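401aa long hypothetical glucose-1-phosphate thymidylyltransferase (Sulfolobus tokodaii, PDB 2GGQ) probably makes UDP-N-acetylglucosamine and UDP-N-acetylgalactosamine as a bifunctional acetyltransferase and nucleotidyltransferase that also transfers uridylyl or thymidylyl groups to glucose 1-phosphate. Local coordinates at residues D48-V53 / S69-K74; F4-G9 / A93-G98; V321-G326 / A357-H362. All blocks are in the same frame, centred on the assembly; numbering follows the deposited sequence.

Interactions 1 and 2 hold the same sheet of the nucleotidyl transferase fold, whereas interaction 3 joins two different sheets of the beta-helix through side chains. Strands 48-53 and 2-7 lie next to each other, so the first two contacts touch, with centres 8 Å apart, and the residues just after strands 69-72 and 2-7, Gln73 and Ala8, both bond the thymine base. Both contacts are mostly buried and rest on regular backbone bonding, but interaction 1 reaches the sheet edge, where Ser69 is exposed. Interaction 3, its centre about 33 Å from that of interaction 1, is a small apolar contact inside the hexapeptide-repeat domain and carries no backbone bonds between its segments.

Interaction 1 of 3, residues D48-V53 / S69-K74; sequences DITVIV and SIVTQK. With TTP (thymidine-5'-triphosphate), chain E.
Val53 overlaps Ile70 on one face of the sheet, the two side chains crossing at a slant with CG2 of Val53 3.6 Å from CG2 of Ile70. The chi1 of -56° puts this Val53 methyl between its own backbone N and carbonyl carbon, and from there it reaches the neighbouring strand. On the face carrying Thr50, Ile52, Ser69 and Val71, the methyl CG2 of Thr50 lies 3.7 Å from CG2 of Val71, while OG1 comes against CB of Ser69. The backbones run parallel, and five hydrogen bonds tie them: Ile49 O, Val51 O and Val53 O accept from the amides of Ser69, Val71 and Gln73, and the amides of Val51 and Val53 give to Ser69 O and Val71 O. Where the two strands begin, a water donates to Asp48 OD1 and Ile49 O and accepts from Ser69 OG at 2.6 Å.

The last of the five backbone bonds, Gln73 N to Val53 O at 2.8 Å, fixes the residue that reads the nucleotide. Gln73 extends its chain from a CG anti to the backbone N (chi1 176°) and sets its amide against the thymine: OE1 accepts from N3 of TTP at 2.9 Å, nearly straight, and NE2 donates to O2 of TTP. A further bond from NE2 to Ile77 O helps to fix which way the amide is turned.

The pair closes a beta-alpha-beta unit: helix 58-64 covers the Val51, Val53 and Ile70 face through Phe61 and Glu62, strand 2-7 flanks strand 48-53, and strand 69-72 forms the sheet edge.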
loop_
_atom_site.group_PDB
_atom_site.type_symbol
_atom_site.label_atom_id
_atom_site.label_comp_id
_atom_site.label_asym_id
_atom_site.label_seq_id
_atom_site.Cartn_x
_atom_site.Cartn_y
_atom_site.Cartn_z
ATOM N N ASP A 48 -0.531 -9.280 21.708
ATOM C CA ASP A 48 0.882 -9.639 21.578
ATOM C C ASP A 48 1.199 -9.730 20.079
ATOM O O ASP A 48 1.042 -10.769 19.444
ATOM C CB ASP A 48 1.179 -10.953 22.325
ATOM C CG ASP A 48 2.670 -11.306 22.366
ATOM O OD1 ASP A 48 3.461 -10.897 21.484
ATOM O OD2 ASP A 48 3.043 -12.076 23.266
ATOM N N ILE A 49 1.616 -8.601 19.523
ATOM C CA ILE A 49 1.843 -8.487 18.085
ATOM C C ILE A 49 3.338 -8.262 17.903
ATOM O O ILE A 49 3.937 -7.430 18.610
ATOM C CB ILE A 49 1.052 -7.293 17.487
ATOM C CG1 ILE A 49 -0.449 -7.448 17.755
ATOM C CG2 ILE A 49 1.361 -7.148 15.960
ATOM C CD1 ILE A 49 -1.299 -6.177 17.649
ATOM N N THR A 50 3.915 -9.002 16.973
ATOM C CA THR A 50 5.298 -8.866 16.602
ATOM C C THR A 50 5.363 -8.558 15.095
ATOM O O THR A 50 4.721 -9.234 14.276
ATOM C CB THR A 50 6.054 -10.192 16.891
ATOM O OG1 THR A 50 6.062 -10.416 18.303
ATOM C CG2 THR A 50 7.547 -10.157 16.387
ATOM N N VAL A 51 6.135 -7.550 14.731
ATOM C CA VAL A 51 6.406 -7.318 13.323
ATOM C C VAL A 51 7.789 -7.798 13.032
ATOM O O VAL A 51 8.727 -7.426 13.727
ATOM C CB VAL A 51 6.323 -5.824 12.943
ATOM C CG1 VAL A 51 6.261 -5.660 11.406
ATOM C CG2 VAL A 51 5.115 -5.203 13.577
ATOM N N ILE A 52 7.928 -8.598 11.984
ATOM C CA ILE A 52 9.237 -9.032 11.522
ATOM C C ILE A 52 9.692 -8.102 10.361
ATOM O O ILE A 52 8.966 -7.939 9.382
ATOM C CB ILE A 52 9.157 -10.466 11.071
ATOM C CG1 ILE A 52 8.788 -11.349 12.305
ATOM C CG2 ILE A 52 10.474 -10.889 10.451
ATOM C CD1 ILE A 52 8.229 -12.694 11.946
ATOM N N VAL A 53 10.864 -7.494 10.502
ATOM C CA VAL A 53 11.315 -6.415 9.593
ATOM C C VAL A 53 12.725 -6.718 9.052
ATOM O O VAL A 53 13.450 -7.542 9.618
ATOM C CB VAL A 53 11.332 -5.025 10.307
ATOM C CG1 VAL A 53 9.955 -4.671 10.908
ATOM C CG2 VAL A 53 12.409 -4.936 11.421
ATOM N N SER A 69 6.231 -5.522 19.394
ATOM C CA SER A 69 7.571 -6.067 19.354
ATOM C C SER A 69 8.081 -6.056 17.932
ATOM O O SER A 69 7.353 -6.418 16.992
ATOM C CB SER A 69 7.634 -7.513 19.891
ATOM O OG SER A 69 7.061 -7.601 21.189
ATOM N N ILE A 70 9.334 -5.663 17.777
ATOM C CA ILE A 70 9.940 -5.651 16.462
ATOM C C ILE A 70 11.091 -6.603 16.493
ATOM O O ILE A 70 11.935 -6.518 17.381
ATOM C CB ILE A 70 10.425 -4.236 16.058
ATOM C CG1 ILE A 70 9.260 -3.252 16.042
ATOM C CG2 ILE A 70 10.986 -4.230 14.643
ATOM C CD1 ILE A 70 9.258 -2.338 17.178
ATOM N N VAL A 71 11.132 -7.497 15.512
ATOM C CA VAL A 71 12.204 -8.463 15.408
ATOM C C VAL A 71 12.689 -8.407 13.986
ATOM O O VAL A 71 11.877 -8.309 13.068
ATOM C CB VAL A 71 11.678 -9.877 15.684
ATOM C CG1 VAL A 71 12.734 -10.930 15.378
ATOM C CG2 VAL A 71 11.181 -9.968 17.113
ATOM N N THR A 72 14.002 -8.520 13.807
ATOM C CA THR A 72 14.602 -8.491 12.490
ATOM C C THR A 72 14.676 -9.877 11.904
ATOM O O THR A 72 14.961 -10.837 12.599
ATOM C CB THR A 72 16.017 -7.925 12.532
ATOM O OG1 THR A 72 16.781 -8.687 13.470
ATOM C CG2 THR A 72 16.014 -6.473 12.944
ATOM N N GLN A 73 14.406 -9.979 10.613
ATOM C CA GLN A 73 14.583 -11.207 9.878
ATOM C C GLN A 73 16.093 -11.522 9.796
ATOM O O GLN A 73 16.906 -10.609 9.736
ATOM C CB GLN A 73 14.006 -11.028 8.486
ATOM C CG GLN A 73 14.195 -12.190 7.554
ATOM C CD GLN A 73 13.323 -12.084 6.336
ATOM O OE1 GLN A 73 12.113 -11.943 6.434
ATOM N NE2 GLN A 73 13.936 -12.168 5.169
ATOM N N LYS A 74 16.462 -12.805 9.818
ATOM C CA LYS A 74 17.872 -13.171 9.654
ATOM C C LYS A 74 18.379 -12.537 8.357
ATOM O O LYS A 74 17.720 -12.619 7.311
ATOM C CB LYS A 74 18.072 -14.693 9.625
ATOM C CG LYS A 74 17.778 -15.441 10.934
ATOM C CD LYS A 74 18.588 -16.755 10.983
ATOM C CE LYS A 74 18.522 -17.445 12.352
ATOM N NZ LYS A 74 19.836 -18.048 12.795
HETATM P PA TTP E . 6.126 -9.827 -2.002
HETATM O O1A TTP E . 5.830 -10.558 -3.310
HETATM O O2A TTP E . 4.927 -9.923 -1.054
HETATM O O3A TTP E . 6.429 -8.231 -2.293
HETATM P PB TTP E . 7.773 -7.549 -1.718
HETATM O O1B TTP E . 7.674 -6.191 -1.101
HETATM O O2B TTP E . 8.337 -8.392 -0.602
HETATM O O3B TTP E . 8.825 -7.718 -2.909
HETATM P PG TTP E . 9.147 -6.733 -4.110
HETATM O O1G TTP E . 8.185 -5.553 -4.091
HETATM O O2G TTP E . 10.581 -6.261 -4.030
HETATM O O3G TTP E . 9.013 -7.621 -5.327
HETATM O "O5'" TTP E . 7.517 -10.427 -1.393
HETATM C "C5'" TTP E . 8.628 -10.712 -2.278
HETATM C "C4'" TTP E . 10.071 -10.606 -1.737
HETATM O "O4'" TTP E . 10.267 -10.229 -0.357
HETATM C "C3'" TTP E . 10.668 -11.987 -1.786
HETATM O "O3'" TTP E . 12.078 -11.827 -2.026
HETATM C "C2'" TTP E . 10.416 -12.576 -0.390
HETATM C "C1'" TTP E . 10.675 -11.356 0.482
HETATM N N1 TTP E . 10.050 -11.283 1.839
HETATM C C2 TTP E . 10.870 -11.425 3.018
HETATM O O2 TTP E . 12.102 -11.672 2.960
HETATM N N3 TTP E . 10.352 -11.301 4.245
HETATM C C4 TTP E . 9.057 -11.034 4.407
HETATM O O4 TTP E . 8.624 -10.915 5.567
HETATM C C5 TTP E . 8.174 -10.881 3.234
HETATM C C5M TTP E . 6.702 -10.579 3.405
HETATM C C6 TTP E . 8.737 -11.016 1.964
HETATM O O HOH W 1 4.492 -7.977 21.591
#

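Interaction 2 of 3, residues F4-G9 / A93-G98; sequences FILAAG and ALIIYG. With TTP (thymidine-5'-triphosphate), chain E.
Leu6 packs its CD1 methyl into the angle between two residues of strand 93-97, 3.6 Å from CG2 of Ile95 and 3.7 Å from CE1 of Tyr97, which it meets at the ring edge, in plane. With an alanine in place of Leu6, a gap would probably open between Ile95 and the Tyr97 ring, leaving that ring edge less firmly placed. Phe4, on the same face, likewise receives CB of Ala93 at its edge. The other face is tighter still. Ile5 and Ile96 lie side by side, and a chi1 of -53° turns CG1 of Ile5 beside the backbone N and leaves CG2 anti to it, where CG2 presses on CA of Gly98 at 3.5 Å; a side chain on Gly98 would clash with Leu6 O and Ala7 CB. Four backbone bonds join the strands; in the last, Gly98 N reaches Leu6 O from above the carbonyl plane, 41° out of it.

Beyond Ala7 the packing gives way to the nucleotide pocket, where the loop no longer touches strand 93-97. Ala8 N donates to O4 of TTP at 3.2 Å, and CA of Gly9 lies 3.0 Å from the phosphate oxygen O2B.

Tyr97, which probably helps to bind N-acetylglucosamine 1-phosphate, bonds through OH to Tyr161 OH. Helix 33-43 covers Ile5 and Ile96, helix 106-111 backs Leu94 and Ile96, and strand 48-53 flanks strand 2-7 on its other edge.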
loop_
_atom_site.group_PDB
_atom_site.type_symbol
_atom_site.label_atom_id
_atom_site.label_comp_id
_atom_site.label_asym_id
_atom_site.label_seq_id
_atom_site.Cartn_x
_atom_site.Cartn_y
_atom_site.Cartn_z
ATOM N N PHE A 4 1.974 -12.396 14.201
ATOM C CA PHE A 4 3.182 -11.928 13.537
ATOM C C PHE A 4 2.846 -11.279 12.185
ATOM O O PHE A 4 2.176 -11.891 11.373
ATOM C CB PHE A 4 4.133 -13.085 13.333
ATOM C CG PHE A 4 4.567 -13.728 14.634
ATOM C CD1 PHE A 4 5.740 -13.315 15.256
ATOM C CD2 PHE A 4 3.766 -14.690 15.270
ATOM C CE1 PHE A 4 6.155 -13.881 16.464
ATOM C CE2 PHE A 4 4.171 -15.256 16.510
ATOM C CZ PHE A 4 5.380 -14.857 17.091
ATOM N N ILE A 5 3.309 -10.047 11.983
ATOM C CA ILE A 5 3.193 -9.364 10.684
ATOM C C ILE A 5 4.514 -9.529 9.964
ATOM O O ILE A 5 5.570 -9.154 10.508
ATOM C CB ILE A 5 2.802 -7.867 10.844
ATOM C CG1 ILE A 5 1.539 -7.758 11.723
ATOM C CG2 ILE A 5 2.599 -7.198 9.432
ATOM C CD1 ILE A 5 1.100 -6.319 12.126
ATOM N N LEU A 6 4.473 -10.168 8.794
ATOM C CA LEU A 6 5.676 -10.394 8.008
ATOM C C LEU A 6 5.847 -9.158 7.134
ATOM O O LEU A 6 5.134 -8.971 6.134
ATOM C CB LEU A 6 5.587 -11.664 7.173
ATOM C CG LEU A 6 5.114 -12.909 7.943
ATOM C CD1 LEU A 6 5.066 -14.105 7.027
ATOM C CD2 LEU A 6 5.997 -13.162 9.144
ATOM N N ALA A 7 6.750 -8.286 7.585
ATOM C CA ALA A 7 6.935 -6.964 6.987
ATOM C C ALA A 7 8.382 -6.740 6.543
ATOM O O ALA A 7 8.892 -5.598 6.595
ATOM C CB ALA A 7 6.519 -5.892 7.959
ATOM N N ALA A 8 9.042 -7.820 6.147
ATOM C CA ALA A 8 10.445 -7.757 5.761
ATOM C C ALA A 8 10.672 -7.957 4.246
ATOM O O ALA A 8 11.764 -8.356 3.812
ATOM C CB ALA A 8 11.258 -8.767 6.577
ATOM N N GLY A 9 9.639 -7.690 3.461
ATOM C CA GLY A 9 9.725 -7.710 2.002
ATOM C C GLY A 9 10.586 -6.541 1.526
ATOM O O GLY A 9 10.780 -5.549 2.247
ATOM N N ALA A 93 -0.219 -19.313 16.127
ATOM C CA ALA A 93 -0.118 -17.864 15.926
ATOM C C ALA A 93 -0.864 -17.460 14.678
ATOM O O ALA A 93 -1.009 -18.259 13.735
ATOM C CB ALA A 93 1.329 -17.422 15.839
ATOM N N LEU A 94 -1.382 -16.242 14.711
ATOM C CA LEU A 94 -1.928 -15.588 13.521
ATOM C C LEU A 94 -0.749 -14.967 12.768
ATOM O O LEU A 94 0.053 -14.248 13.358
ATOM C CB LEU A 94 -2.885 -14.476 13.940
ATOM C CG LEU A 94 -3.831 -13.834 12.915
ATOM C CD1 LEU A 94 -4.762 -14.851 12.246
ATOM C CD2 LEU A 94 -4.656 -12.961 13.761
ATOM N N ILE A 95 -0.637 -15.274 11.478
ATOM C CA ILE A 95 0.404 -14.711 10.626
ATOM C C ILE A 95 -0.280 -13.958 9.500
ATOM O O ILE A 95 -1.269 -14.441 8.913
ATOM C CB ILE A 95 1.366 -15.799 10.104
ATOM C CG1 ILE A 95 2.185 -16.372 11.286
ATOM C CG2 ILE A 95 2.336 -15.223 9.079
ATOM C CD1 ILE A 95 1.817 -17.750 11.631
ATOM N N ILE A 96 0.187 -12.745 9.269
ATOM C CA ILE A 96 -0.390 -11.849 8.252
ATOM C C ILE A 96 0.747 -11.137 7.481
ATOM O O ILE A 96 1.759 -10.724 8.070
ATOM C CB ILE A 96 -1.367 -10.856 8.891
ATOM C CG1 ILE A 96 -2.096 -9.998 7.865
ATOM C CG2 ILE A 96 -0.633 -9.902 9.821
ATOM C CD1 ILE A 96 -3.456 -9.500 8.388
ATOM N N TYR A 97 0.593 -11.025 6.166
ATOM C CA TYR A 97 1.586 -10.316 5.342
ATOM C C TYR A 97 1.441 -8.821 5.529
ATOM O O TYR A 97 0.330 -8.317 5.593
ATOM C CB TYR A 97 1.441 -10.674 3.865
ATOM C CG TYR A 97 1.782 -12.090 3.507
ATOM C CD1 TYR A 97 2.588 -12.872 4.336
ATOM C CD2 TYR A 97 1.342 -12.638 2.301
ATOM C CE1 TYR A 97 2.908 -14.187 3.996
ATOM C CE2 TYR A 97 1.660 -13.963 1.948
ATOM C CZ TYR A 97 2.441 -14.720 2.802
ATOM O OH TYR A 97 2.779 -16.002 2.461
ATOM N N GLY A 98 2.568 -8.123 5.611
ATOM C CA GLY A 98 2.586 -6.712 5.981
ATOM C C GLY A 98 2.155 -5.653 4.965
ATOM O O GLY A 98 2.151 -4.459 5.287
HETATM P PA TTP E . 6.126 -9.827 -2.002
HETATM O O1A TTP E . 5.830 -10.558 -3.310
HETATM O O2A TTP E . 4.927 -9.923 -1.054
HETATM O O3A TTP E . 6.429 -8.231 -2.293
HETATM P PB TTP E . 7.773 -7.549 -1.718
HETATM O O1B TTP E . 7.674 -6.191 -1.101
HETATM O O2B TTP E . 8.337 -8.392 -0.602
HETATM O O3B TTP E . 8.825 -7.718 -2.909
HETATM P PG TTP E . 9.147 -6.733 -4.110
HETATM O O1G TTP E . 8.185 -5.553 -4.091
HETATM O O2G TTP E . 10.581 -6.261 -4.030
HETATM O O3G TTP E . 9.013 -7.621 -5.327
HETATM O "O5'" TTP E . 7.517 -10.427 -1.393
HETATM C "C5'" TTP E . 8.628 -10.712 -2.278
HETATM C "C4'" TTP E . 10.071 -10.606 -1.737
HETATM O "O4'" TTP E . 10.267 -10.229 -0.357
HETATM C "C3'" TTP E . 10.668 -11.987 -1.786
HETATM O "O3'" TTP E . 12.078 -11.827 -2.026
HETATM C "C2'" TTP E . 10.416 -12.576 -0.390
HETATM C "C1'" TTP E . 10.675 -11.356 0.482
HETATM N N1 TTP E . 10.050 -11.283 1.839
HETATM C C2 TTP E . 10.870 -11.425 3.018
HETATM O O2 TTP E . 12.102 -11.672 2.960
HETATM N N3 TTP E . 10.352 -11.301 4.245
HETATM C C4 TTP E . 9.057 -11.034 4.407
HETATM O O4 TTP E . 8.624 -10.915 5.567
HETATM C C5 TTP E . 8.174 -10.881 3.234
HETATM C C5M TTP E . 6.702 -10.579 3.405
HETATM C C6 TTP E . 8.737 -11.016 1.964
#

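Interaction 3 of 3, residues V321-G326 / A357-H362; sequences VNFGAG and AFIGGH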
loop_
_atom_site.group_PDB
_atom_site.type_symbol
_atom_site.label_atom_id
_atom_site.label_comp_id
_atom_site.label_asym_id
_atom_site.label_seq_id
_atom_site.Cartn_x
_atom_site.Cartn_y
_atom_site.Cartn_z
ATOM N N VAL A 321 7.082 16.677 -0.419
ATOM C CA VAL A 321 7.390 17.007 -1.805
ATOM C C VAL A 321 7.004 18.481 -1.976
ATOM O O VAL A 321 6.072 18.963 -1.296
ATOM C CB VAL A 321 6.606 16.076 -2.802
ATOM C CG1 VAL A 321 6.610 16.657 -4.270
ATOM C CG2 VAL A 321 7.160 14.695 -2.777
ATOM N N ASN A 322 7.741 19.204 -2.843
ATOM C CA ASN A 322 7.399 20.613 -3.175
ATOM C C ASN A 322 7.351 20.777 -4.678
ATOM O O ASN A 322 8.333 20.504 -5.319
ATOM C CB ASN A 322 8.458 21.587 -2.601
ATOM C CG ASN A 322 8.338 21.758 -1.079
ATOM O OD1 ASN A 322 7.466 22.483 -0.607
ATOM N ND2 ASN A 322 9.204 21.076 -0.317
ATOM N N PHE A 323 6.213 21.198 -5.235
ATOM C CA PHE A 323 6.116 21.439 -6.688
ATOM C C PHE A 323 6.352 22.912 -7.033
ATOM O O PHE A 323 5.613 23.787 -6.549
ATOM C CB PHE A 323 4.724 21.039 -7.213
ATOM C CG PHE A 323 4.648 19.629 -7.757
ATOM C CD1 PHE A 323 5.606 18.657 -7.397
ATOM C CD2 PHE A 323 3.581 19.248 -8.604
ATOM C CE1 PHE A 323 5.534 17.349 -7.907
ATOM C CE2 PHE A 323 3.485 17.912 -9.121
ATOM C CZ PHE A 323 4.494 16.970 -8.763
ATOM N N GLY A 324 7.329 23.196 -7.892
ATOM C CA GLY A 324 7.498 24.590 -8.327
ATOM C C GLY A 324 6.259 25.020 -9.091
ATOM O O GLY A 324 5.573 24.158 -9.699
ATOM N N ALA A 325 5.944 26.319 -9.088
ATOM C CA ALA A 325 4.809 26.833 -9.846
ATOM C C ALA A 325 4.826 26.280 -11.279
ATOM O O ALA A 325 5.866 26.148 -11.889
ATOM C CB ALA A 325 4.783 28.399 -9.867
ATOM N N GLY A 326 3.663 25.903 -11.779
ATOM C CA GLY A 326 3.558 25.435 -13.153
ATOM C C GLY A 326 3.998 24.012 -13.432
ATOM O O GLY A 326 4.138 23.637 -14.606
ATOM N N ALA A 357 1.929 10.251 -12.380
ATOM C CA ALA A 357 3.299 10.023 -11.963
ATOM C C ALA A 357 3.385 9.477 -10.532
ATOM O O ALA A 357 2.448 9.638 -9.743
ATOM C CB ALA A 357 4.090 11.338 -12.034
ATOM N N PHE A 358 4.544 8.910 -10.192
ATOM C CA PHE A 358 4.760 8.440 -8.808
ATOM C C PHE A 358 5.983 9.182 -8.279
ATOM O O PHE A 358 7.067 9.013 -8.837
ATOM C CB PHE A 358 5.003 6.925 -8.828
ATOM C CG PHE A 358 3.873 6.175 -9.458
ATOM C CD1 PHE A 358 2.589 6.219 -8.883
ATOM C CD2 PHE A 358 4.050 5.515 -10.637
ATOM C CE1 PHE A 358 1.522 5.561 -9.470
ATOM C CE2 PHE A 358 2.969 4.840 -11.249
ATOM C CZ PHE A 358 1.717 4.861 -10.650
ATOM N N ILE A 359 5.778 10.069 -7.307
ATOM C CA ILE A 359 6.841 10.997 -6.874
ATOM C C ILE A 359 7.340 10.629 -5.471
ATOM O O ILE A 359 6.565 10.717 -4.502
ATOM C CB ILE A 359 6.327 12.460 -6.843
ATOM C CG1 ILE A 359 5.643 12.860 -8.184
ATOM C CG2 ILE A 359 7.443 13.460 -6.503
ATOM C CD1 ILE A 359 6.471 12.711 -9.401
ATOM N N GLY A 360 8.632 10.286 -5.349
ATOM C CA GLY A 360 9.231 9.942 -4.043
ATOM C C GLY A 360 9.288 11.128 -3.072
ATOM O O GLY A 360 9.135 12.282 -3.463
ATOM N N GLY A 361 9.562 10.808 -1.804
ATOM C CA GLY A 361 9.674 11.747 -0.737
ATOM C C GLY A 361 10.757 12.789 -0.989
ATOM O O GLY A 361 11.798 12.475 -1.516
ATOM N N HIS A 362 10.479 14.014 -0.579
ATOM C CA HIS A 362 11.458 15.119 -0.539
ATOM C C HIS A 362 11.902 15.607 -1.910
ATOM O O HIS A 362 12.920 16.290 -2.037
ATOM C CB HIS A 362 12.664 14.798 0.361
ATOM C CG HIS A 362 12.270 14.475 1.776
ATOM N ND1 HIS A 362 12.111 15.441 2.747
ATOM C CD2 HIS A 362 12.006 13.291 2.374
ATOM C CE1 HIS A 362 11.737 14.865 3.876
ATOM N NE2 HIS A 362 11.649 13.562 3.670
#
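Val321 reaches across the interior of a left-handed parallel beta-helix, the fold of the hexapeptide-repeat transferases, to meet Ile359. The two segments belong to different sheets of this prism-like domain: strand 322-323 pairs with strand 364-365, whereas strand 358-359 lies between strands 316-317 and 376-377. What joins them is therefore the filling of the coil's core.

The apolar contacts come first. Both methyls of Val321 approach the CG2 branch of Ile359, and the two side chains cross at about a right angle, CG2 of Val321 standing 3.9 Å from CG2 of Ile359. A chi1 of 164° sets CG1 of Val321 anti to the backbone N and leaves CG2 beside that N, from where it leans toward the Gly360 turn. Farther along, the Phe323 ring offers its edge: CG1 of Ile359 lies close to the ring plane, 4.3 Å from CZ. The two branches of Ile359 thus divide the work, CG2 to the valine and CG1 to the phenylalanine, while Ile317 of strand 316-317 touches both Phe323 and Ile359.

The polar bonds of these residues run to partners outside the two segments. Asn322 shares backbone bonds with Val363 and Thr365, Val321 N donates to Ser304 OG, and Ala357 N to Ser315 OG. At the turn, His362, whose CB bond leads away from residues 321-326, stacks its ring on that of Tyr380.

A polar atom caught among the hydrocarbon completes the contact: the carbonyl oxygen of Gly360 is buried without a hydrogen-bonding partner in the model, and CG2 of Val321 sits 3.2 Å from this Gly360 O.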